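PDB 1T3Q: quinoline 2-oxidoreductase large subunit from Pseudomonas putida, which probably hydroxylates quinoline at carbon 2, as the molybdenum-bearing subunit that holds a molybdopterin cytosine dinucleotide cofactor. Local coordinates for residues Gly310-Asp322 / Ser337-Pro351. Residues are numbered along the deposited sequence; the frame is centred on the assembly and turned at random.
Sequences GRFLALENRSITD and SHVGNAVILGVYKVP. With SO4 (sulfate ion), chain K.
Phe312 meets Tyr348 in an offset edge-to-face pair. The edge of the Phe312 ring points at the face of Tyr348, with centroids 5.7 Å apart and planes at 69°. Phe312 CE2 comes within 3.8 Å of Tyr348 CD1. Phe312 CG stands anti to the carbonyl carbon (chi1 -55°), which turns the ring to Tyr348, and CD2 also touches Val350 CG2. The Pro351 ring lies against two successive carbonyls, CD at Phe312 O and CG at Leu313 O. Leu313 and Ala314 form a classic beta bulge opposite Ala305 of strand 298-306, the antiparallel neighbour. Leu315 follows, its CB 3.9 Å from Val350 CG1. Its two methyls divide the work: CD1 meets Leu345 CD2, and CD2 lies 4.2 Å from Ile344 CG1. Asn317 OD1 is held by Asn300 and lies 3.8 Å from Ile344 CD1. Arg318 points away, and its NH1 and NH2 both hydrogen-bond O3 of a sulfate, most likely from the crystallisation medium; O3 sits in plane at the guanidinium edge. Further along, Ser337 OG is gripped twice: it hydrogen-bonds Ser319 OG at 2.5 Å and Thr321 OG1 at 2.6 Å. Ser337 thus bridges two strand residues whose side chains lie on the same side, a compact buried hydroxyl cluster at the start of helix 337-342. The helix runs roughly antiparallel to strand 312-322, at 153°, in a beta-alpha-beta crossover completed by the parallel strand 352-360, within a molybdopterin cofactor-binding domain. Helix 375-393 covers the aromatic pair through Ile386, and helix 147-152 packs on Arg318 and Ile320.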
ATOM      1  N   GLY B 310     -48.980  35.166 -22.159  1.00 23.31           N
ATOM      2  CA  GLY B 310     -47.760  34.725 -21.508  1.00 22.78           C
ATOM      3  C   GLY B 310     -46.994  33.668 -22.282  1.00 22.46           C
ATOM      4  O   GLY B 310     -46.001  33.133 -21.789  1.00 22.53           O
ATOM      5  N   ARG B 311     -47.452  33.355 -23.491  1.00 22.03           N
ATOM      6  CA  ARG B 311     -46.777  32.358 -24.320  1.00 22.22           C
ATOM      7  C   ARG B 311     -45.486  32.971 -24.846  1.00 21.95           C
ATOM      8  O   ARG B 311     -45.495  34.078 -25.388  1.00 21.59           O
ATOM      9  CB  ARG B 311     -47.674  31.936 -25.492  1.00 22.11           C
ATOM     10  CG  ARG B 311     -47.071  30.849 -26.377  0.50 22.13           C
ATOM     11  N   PHE B 312     -44.378  32.251 -24.685  1.00 23.08           N
ATOM     12  CA  PHE B 312     -43.078  32.740 -25.132  1.00 22.44           C
ATOM     13  C   PHE B 312     -42.971  32.753 -26.648  1.00 22.45           C
ATOM     14  O   PHE B 312     -43.180  31.734 -27.304  1.00 22.65           O
ATOM     15  CB  PHE B 312     -41.947  31.879 -24.559  1.00 22.02           C
ATOM     16  CG  PHE B 312     -41.967  31.757 -23.061  1.00 22.25           C
ATOM     17  CD1 PHE B 312     -42.508  32.767 -22.271  1.00 21.93           C
ATOM     18  CD2 PHE B 312     -41.423  30.638 -22.440  1.00 23.59           C
ATOM     19  CE1 PHE B 312     -42.506  32.663 -20.877  1.00 24.28           C
ATOM     20  CE2 PHE B 312     -41.414  30.520 -21.046  1.00 23.46           C
ATOM     21  CZ  PHE B 312     -41.957  31.535 -20.265  1.00 23.24           C
ATOM     22  N   LEU B 313     -42.624  33.910 -27.199  1.00 21.93           N
ATOM     23  CA  LEU B 313     -42.492  34.059 -28.644  1.00 20.69           C
ATOM     24  C   LEU B 313     -41.039  34.011 -29.093  1.00 21.30           C
ATOM     25  O   LEU B 313     -40.740  33.613 -30.225  1.00 20.15           O
ATOM     26  CB  LEU B 313     -43.107  35.386 -29.085  1.00 20.63           C
ATOM     27  CG  LEU B 313     -44.585  35.581 -28.753  1.00 21.38           C
ATOM     28  CD1 LEU B 313     -45.029  36.964 -29.226  1.00 20.74           C
ATOM     29  CD2 LEU B 313     -45.413  34.483 -29.418  1.00 21.48           C
ATOM     30  N   ALA B 314     -40.133  34.415 -28.211  1.00 18.18           N
ATOM     31  CA  ALA B 314     -38.719  34.421 -28.554  1.00 19.13           C
ATOM     32  C   ALA B 314     -37.819  34.606 -27.348  1.00 19.80           C
ATOM     33  O   ALA B 314     -38.200  35.229 -26.357  1.00 19.88           O
ATOM     34  CB  ALA B 314     -38.440  35.527 -29.566  1.00 18.44           C
ATOM     35  N   LEU B 315     -36.618  34.055 -27.446  1.00 19.34           N
ATOM     36  CA  LEU B 315     -35.632  34.192 -26.388  1.00 19.76           C
ATOM     37  C   LEU B 315     -34.298  34.536 -27.026  1.00 19.75           C
ATOM     38  O   LEU B 315     -33.809  33.834 -27.916  1.00 18.97           O
ATOM     39  CB  LEU B 315     -35.507  32.902 -25.576  1.00 18.36           C
ATOM     40  CG  LEU B 315     -34.513  32.970 -24.404  1.00 22.79           C
ATOM     41  CD1 LEU B 315     -34.832  31.891 -23.392  1.00 23.12           C
ATOM     42  CD2 LEU B 315     -33.089  32.812 -24.916  1.00 22.16           C
ATOM     43  N   GLU B 316     -33.711  35.627 -26.566  1.00 20.67           N
ATOM     44  CA  GLU B 316     -32.421  36.066 -27.072  1.00 21.30           C
ATOM     45  C   GLU B 316     -31.422  36.029 -25.921  1.00 20.44           C
ATOM     46  O   GLU B 316     -31.754  36.417 -24.801  1.00 20.08           O
ATOM     47  CB  GLU B 316     -32.553  37.486 -27.614  1.00 23.86           C
ATOM     48  CG  GLU B 316     -31.267  38.103 -28.108  1.00 31.39           C
ATOM     49  CD  GLU B 316     -31.519  39.383 -28.884  1.00 37.03           C
ATOM     50  OE1 GLU B 316     -32.264  40.251 -28.375  1.00 39.61           O
ATOM     51  OE2 GLU B 316     -30.974  39.519 -30.002  1.00 40.69           O
ATOM     52  N   ASN B 317     -30.212  35.546 -26.183  1.00 20.14           N
ATOM     53  CA  ASN B 317     -29.199  35.505 -25.134  1.00 21.76           C
ATOM     54  C   ASN B 317     -27.780  35.617 -25.654  1.00 21.02           C
ATOM     55  O   ASN B 317     -27.340  34.819 -26.480  1.00 23.75           O
ATOM     56  CB  ASN B 317     -29.307  34.223 -24.304  1.00 19.46           C
ATOM     57  CG  ASN B 317     -28.434  34.267 -23.047  1.00 20.33           C
ATOM     58  OD1 ASN B 317     -27.699  33.325 -22.750  1.00 23.13           O
ATOM     59  ND2 ASN B 317     -28.523  35.362 -22.304  1.00 16.44           N
ATOM     60  N   ARG B 318     -27.075  36.623 -25.159  1.00 23.46           N
ATOM     61  CA  ARG B 318     -25.679  36.854 -25.511  1.00 22.27           C
ATOM     62  C   ARG B 318     -24.947  36.466 -24.230  1.00 21.20           C
ATOM     63  O   ARG B 318     -25.062  37.147 -23.211  1.00 21.28           O
ATOM     64  CB  ARG B 318     -25.459  38.330 -25.840  1.00 23.81           C
ATOM     65  CG  ARG B 318     -24.009  38.753 -26.032  1.00 28.37           C
ATOM     66  CD  ARG B 318     -23.954  40.249 -26.326  1.00 30.23           C
ATOM     67  NE  ARG B 318     -22.613  40.816 -26.199  1.00 33.19           N
ATOM     68  CZ  ARG B 318     -21.625  40.614 -27.063  1.00 33.84           C
ATOM     69  NH1 ARG B 318     -21.816  39.855 -28.133  1.00 35.28           N
ATOM     70  NH2 ARG B 318     -20.442  41.174 -26.851  1.00 33.76           N
ATOM     71  N   SER B 319     -24.227  35.356 -24.280  1.00 20.25           N
ATOM     72  CA  SER B 319     -23.520  34.850 -23.113  1.00 20.51           C
ATOM     73  C   SER B 319     -22.008  34.977 -23.255  1.00 19.49           C
ATOM     74  O   SER B 319     -21.431  34.520 -24.238  1.00 19.08           O
ATOM     75  CB  SER B 319     -23.907  33.383 -22.896  1.00 20.99           C
ATOM     76  OG  SER B 319     -23.375  32.871 -21.688  1.00 21.40           O
ATOM     77  N   ILE B 320     -21.369  35.592 -22.264  1.00 19.23           N
ATOM     78  CA  ILE B 320     -19.921  35.771 -22.293  1.00 18.97           C
ATOM     79  C   ILE B 320     -19.299  35.216 -21.016  1.00 19.31           C
ATOM     80  O   ILE B 320     -19.781  35.483 -19.916  1.00 19.79           O
ATOM     81  CB  ILE B 320     -19.539  37.258 -22.411  1.00 18.63           C
ATOM     82  CG1 ILE B 320     -20.307  37.906 -23.566  1.00 20.60           C
ATOM     83  CG2 ILE B 320     -18.036  37.385 -22.649  1.00 18.21           C
ATOM     84  CD1 ILE B 320     -20.210  39.419 -23.592  1.00 23.21           C
ATOM     85  N   THR B 321     -18.227  34.449 -21.176  1.00 19.12           N
ATOM     86  CA  THR B 321     -17.531  33.832 -20.055  1.00 19.45           C
ATOM     87  C   THR B 321     -16.152  34.437 -19.821  1.00 20.39           C
ATOM     88  O   THR B 321     -15.388  34.648 -20.768  1.00 19.74           O
ATOM     89  CB  THR B 321     -17.344  32.309 -20.297  1.00 20.66           C
ATOM     90  OG1 THR B 321     -18.622  31.662 -20.320  1.00 21.55           O
ATOM     91  CG2 THR B 321     -16.485  31.686 -19.205  1.00 22.31           C
ATOM     92  N   ASP B 322     -15.847  34.727 -18.558  1.00 20.20           N
ATOM     93  CA  ASP B 322     -14.531  35.246 -18.186  1.00 20.55           C
ATOM     94  C   ASP B 322     -13.752  33.949 -17.988  1.00 20.72           C
ATOM     95  O   ASP B 322     -13.853  33.310 -16.938  1.00 20.36           O
ATOM     96  CB  ASP B 322     -14.610  36.026 -16.871  1.00 20.99           C
ATOM     97  CG  ASP B 322     -13.278  36.643 -16.481  1.00 20.16           C
ATOM     98  OD1 ASP B 322     -12.282  35.894 -16.404  1.00 20.53           O
ATOM     99  OD2 ASP B 322     -13.228  37.872 -16.252  1.00 21.79           O
ATOM    100  N   SER B 337     -20.440  29.376 -20.659  1.00 18.66           N
ATOM    101  CA  SER B 337     -21.363  29.843 -21.697  1.00 20.15           C
ATOM    102  C   SER B 337     -21.710  28.862 -22.819  1.00 19.85           C
ATOM    103  O   SER B 337     -22.879  28.716 -23.182  1.00 23.15           O
ATOM    104  CB  SER B 337     -20.834  31.138 -22.328  1.00 17.78           C
ATOM    105  OG  SER B 337     -20.925  32.220 -21.419  1.00 20.95           O
ATOM    106  N   HIS B 338     -20.701  28.202 -23.370  1.00 20.40           N
ATOM    107  CA  HIS B 338     -20.920  27.276 -24.472  1.00 21.29           C
ATOM    108  C   HIS B 338     -21.932  26.178 -24.148  1.00 21.52           C
ATOM    109  O   HIS B 338     -22.960  26.065 -24.815  1.00 21.77           O
ATOM    110  CB  HIS B 338     -19.586  26.669 -24.910  1.00 20.50           C
ATOM    111  CG  HIS B 338     -19.648  25.954 -26.223  1.00 24.63           C
ATOM    112  ND1 HIS B 338     -20.019  24.631 -26.337  1.00 27.11           N
ATOM    113  CD2 HIS B 338     -19.391  26.381 -27.483  1.00 22.46           C
ATOM    114  CE1 HIS B 338     -19.984  24.274 -27.609  1.00 24.68           C
ATOM    115  NE2 HIS B 338     -19.606  25.318 -28.324  1.00 25.23           N
ATOM    116  N   VAL B 339     -21.657  25.367 -23.132  1.00 20.90           N
ATOM    117  CA  VAL B 339     -22.596  24.305 -22.786  1.00 19.91           C
ATOM    118  C   VAL B 339     -23.883  24.876 -22.202  1.00 19.66           C
ATOM    119  O   VAL B 339     -24.948  24.262 -22.315  1.00 20.03           O
ATOM    120  CB  VAL B 339     -21.985  23.299 -21.789  1.00 20.82           C
ATOM    121  CG1 VAL B 339     -20.792  22.612 -22.432  1.00 20.21           C
ATOM    122  CG2 VAL B 339     -21.582  24.002 -20.501  1.00 20.11           C
ATOM    123  N   GLY B 340     -23.785  26.056 -21.593  1.00 19.73           N
ATOM    124  CA  GLY B 340     -24.954  26.698 -21.014  1.00 18.94           C
ATOM    125  C   GLY B 340     -25.992  27.081 -22.059  1.00 20.46           C
ATOM    126  O   GLY B 340     -27.186  26.817 -21.890  1.00 18.36           O
ATOM    127  N   ASN B 341     -25.546  27.710 -23.144  1.00 20.38           N
ATOM    128  CA  ASN B 341     -26.466  28.120 -24.198  1.00 20.54           C
ATOM    129  C   ASN B 341     -27.126  26.939 -24.895  1.00 20.93           C
ATOM    130  O   ASN B 341     -28.220  27.072 -25.445  1.00 21.39           O
ATOM    131  CB  ASN B 341     -25.753  28.994 -25.236  1.00 22.55           C
ATOM    132  CG  ASN B 341     -25.660  30.447 -24.810  1.00 25.69           C
ATOM    133  OD1 ASN B 341     -25.415  31.331 -25.631  1.00 27.34           O
ATOM    134  ND2 ASN B 341     -25.847  30.702 -23.520  1.00 25.60           N
ATOM    135  N   ALA B 342     -26.470  25.783 -24.877  1.00 20.43           N
ATOM    136  CA  ALA B 342     -27.043  24.607 -25.518  1.00 20.52           C
ATOM    137  C   ALA B 342     -28.365  24.206 -24.864  1.00 20.79           C
ATOM    138  O   ALA B 342     -29.258  23.683 -25.529  1.00 19.58           O
ATOM    139  CB  ALA B 342     -26.062  23.442 -25.464  1.00 19.81           C
ATOM    140  N   VAL B 343     -28.494  24.451 -23.562  1.00 19.34           N
ATOM    141  CA  VAL B 343     -29.719  24.087 -22.846  1.00 19.72           C
ATOM    142  C   VAL B 343     -30.474  25.307 -22.324  1.00 19.93           C
ATOM    143  O   VAL B 343     -31.257  25.202 -21.377  1.00 20.71           O
ATOM    144  CB  VAL B 343     -29.404  23.165 -21.639  1.00 19.54           C
ATOM    145  CG1 VAL B 343     -28.720  21.881 -22.113  1.00 19.51           C
ATOM    146  CG2 VAL B 343     -28.522  23.896 -20.644  1.00 18.58           C
ATOM    147  N   ILE B 344     -30.252  26.456 -22.951  1.00 19.31           N
ATOM    148  CA  ILE B 344     -30.881  27.707 -22.529  1.00 19.57           C
ATOM    149  C   ILE B 344     -32.420  27.715 -22.540  1.00 19.63           C
ATOM    150  O   ILE B 344     -33.039  28.486 -21.804  1.00 21.01           O
ATOM    151  CB  ILE B 344     -30.356  28.895 -23.387  1.00 20.97           C
ATOM    152  CG1 ILE B 344     -30.603  30.218 -22.662  1.00 23.51           C
ATOM    153  CG2 ILE B 344     -31.045  28.919 -24.745  1.00 23.03           C
ATOM    154  CD1 ILE B 344     -29.700  30.423 -21.455  1.00 24.54           C
ATOM    155  N   LEU B 345     -33.041  26.868 -23.357  1.00 18.63           N
ATOM    156  CA  LEU B 345     -34.502  26.827 -23.419  1.00 20.44           C
ATOM    157  C   LEU B 345     -35.070  25.969 -22.303  1.00 20.78           C
ATOM    158  O   LEU B 345     -36.270  26.002 -22.020  1.00 20.01           O
ATOM    159  CB  LEU B 345     -34.975  26.275 -24.765  1.00 20.61           C
ATOM    160  CG  LEU B 345     -34.542  27.099 -25.978  1.00 21.30           C
ATOM    161  CD1 LEU B 345     -35.116  26.485 -27.248  1.00 21.38           C
ATOM    162  CD2 LEU B 345     -35.021  28.528 -25.808  1.00 20.73           C
ATOM    163  N   GLY B 346     -34.193  25.195 -21.679  1.00 21.81           N
ATOM    164  CA  GLY B 346     -34.614  24.333 -20.599  1.00 22.13           C
ATOM    165  C   GLY B 346     -35.827  23.474 -20.908  1.00 21.67           C
ATOM    166  O   GLY B 346     -35.853  22.700 -21.863  1.00 20.25           O
ATOM    167  N   VAL B 347     -36.854  23.656 -20.093  1.00 21.71           N
ATOM    168  CA  VAL B 347     -38.086  22.888 -20.165  1.00 22.55           C
ATOM    169  C   VAL B 347     -39.203  23.510 -21.017  1.00 22.38           C
ATOM    170  O   VAL B 347     -40.292  22.939 -21.146  1.00 20.67           O
ATOM    171  CB  VAL B 347     -38.566  22.683 -18.702  1.00 25.76           C
ATOM    172  CG1 VAL B 347     -39.881  23.366 -18.452  1.00 25.82           C
ATOM    173  CG2 VAL B 347     -38.585  21.233 -18.368  1.00 27.46           C
ATOM    174  N   TYR B 348     -38.916  24.652 -21.633  1.00 20.24           N
ATOM    175  CA  TYR B 348     -39.926  25.390 -22.376  1.00 20.84           C
ATOM    176  C   TYR B 348     -39.915  25.334 -23.894  1.00 21.07           C
ATOM    177  O   TYR B 348     -38.902  25.034 -24.519  1.00 21.58           O
ATOM    178  CB  TYR B 348     -39.861  26.853 -21.942  1.00 19.56           C
ATOM    179  CG  TYR B 348     -39.771  27.024 -20.440  1.00 20.37           C
ATOM    180  CD1 TYR B 348     -40.914  26.988 -19.643  1.00 20.45           C
ATOM    181  CD2 TYR B 348     -38.536  27.194 -19.813  1.00 20.03           C
ATOM    182  CE1 TYR B 348     -40.829  27.121 -18.254  1.00 20.31           C
ATOM    183  CE2 TYR B 348     -38.438  27.326 -18.431  1.00 18.88           C
ATOM    184  CZ  TYR B 348     -39.586  27.290 -17.659  1.00 19.90           C
ATOM    185  OH  TYR B 348     -39.485  27.422 -16.291  1.00 19.67           O
ATOM    186  N   LYS B 349     -41.071  25.643 -24.471  1.00 21.80           N
ATOM    187  CA  LYS B 349     -41.239  25.678 -25.913  1.00 22.45           C
ATOM    188  C   LYS B 349     -41.117  27.137 -26.355  1.00 21.77           C
ATOM    189  O   LYS B 349     -41.972  27.966 -26.051  1.00 22.78           O
ATOM    190  CB  LYS B 349     -42.608  25.100 -26.298  1.00 22.65           C
ATOM    191  CG  LYS B 349     -42.744  23.612 -25.977  1.00 23.37           C
ATOM    192  CD  LYS B 349     -44.051  23.006 -26.484  1.00 24.23           C
ATOM    193  CE  LYS B 349     -45.254  23.476 -25.687  1.00 25.10           C
ATOM    194  NZ  LYS B 349     -46.511  22.809 -26.148  1.00 25.45           N
ATOM    195  N   VAL B 350     -40.026  27.446 -27.049  1.00 22.47           N
ATOM    196  CA  VAL B 350     -39.761  28.795 -27.544  1.00 22.61           C
ATOM    197  C   VAL B 350     -39.421  28.628 -29.022  1.00 22.70           C
ATOM    198  O   VAL B 350     -38.343  28.149 -29.367  1.00 23.50           O
ATOM    199  CB  VAL B 350     -38.556  29.437 -26.807  1.00 23.43           C
ATOM    200  CG1 VAL B 350     -38.403  30.890 -27.231  1.00 22.85           C
ATOM    201  CG2 VAL B 350     -38.756  29.337 -25.296  1.00 22.88           C
ATOM    202  N   PRO B 351     -40.338  29.034 -29.915  1.00 23.34           N
ATOM    203  CA  PRO B 351     -40.163  28.922 -31.368  1.00 23.31           C
ATOM    204  C   PRO B 351     -39.026  29.694 -32.039  1.00 23.82           C
ATOM    205  O   PRO B 351     -38.454  29.215 -33.019  1.00 25.65           O
ATOM    206  CB  PRO B 351     -41.532  29.326 -31.902  1.00 23.19           C
ATOM    207  CG  PRO B 351     -41.962  30.365 -30.923  1.00 23.96           C
ATOM    208  CD  PRO B 351     -41.588  29.745 -29.594  1.00 23.40           C
TER
HETATM  209  S   SO4 K3101     -18.431  41.656 -29.946  1.00 59.62           S
HETATM  210  O1  SO4 K3101     -19.063  41.689 -31.281  1.00 60.20           O
HETATM  211  O2  SO4 K3101     -18.477  43.004 -29.344  1.00 61.12           O
HETATM  212  O3  SO4 K3101     -19.163  40.717 -29.082  1.00 60.55           O
HETATM  213  O4  SO4 K3101     -17.029  41.218 -30.072  1.00 59.83           O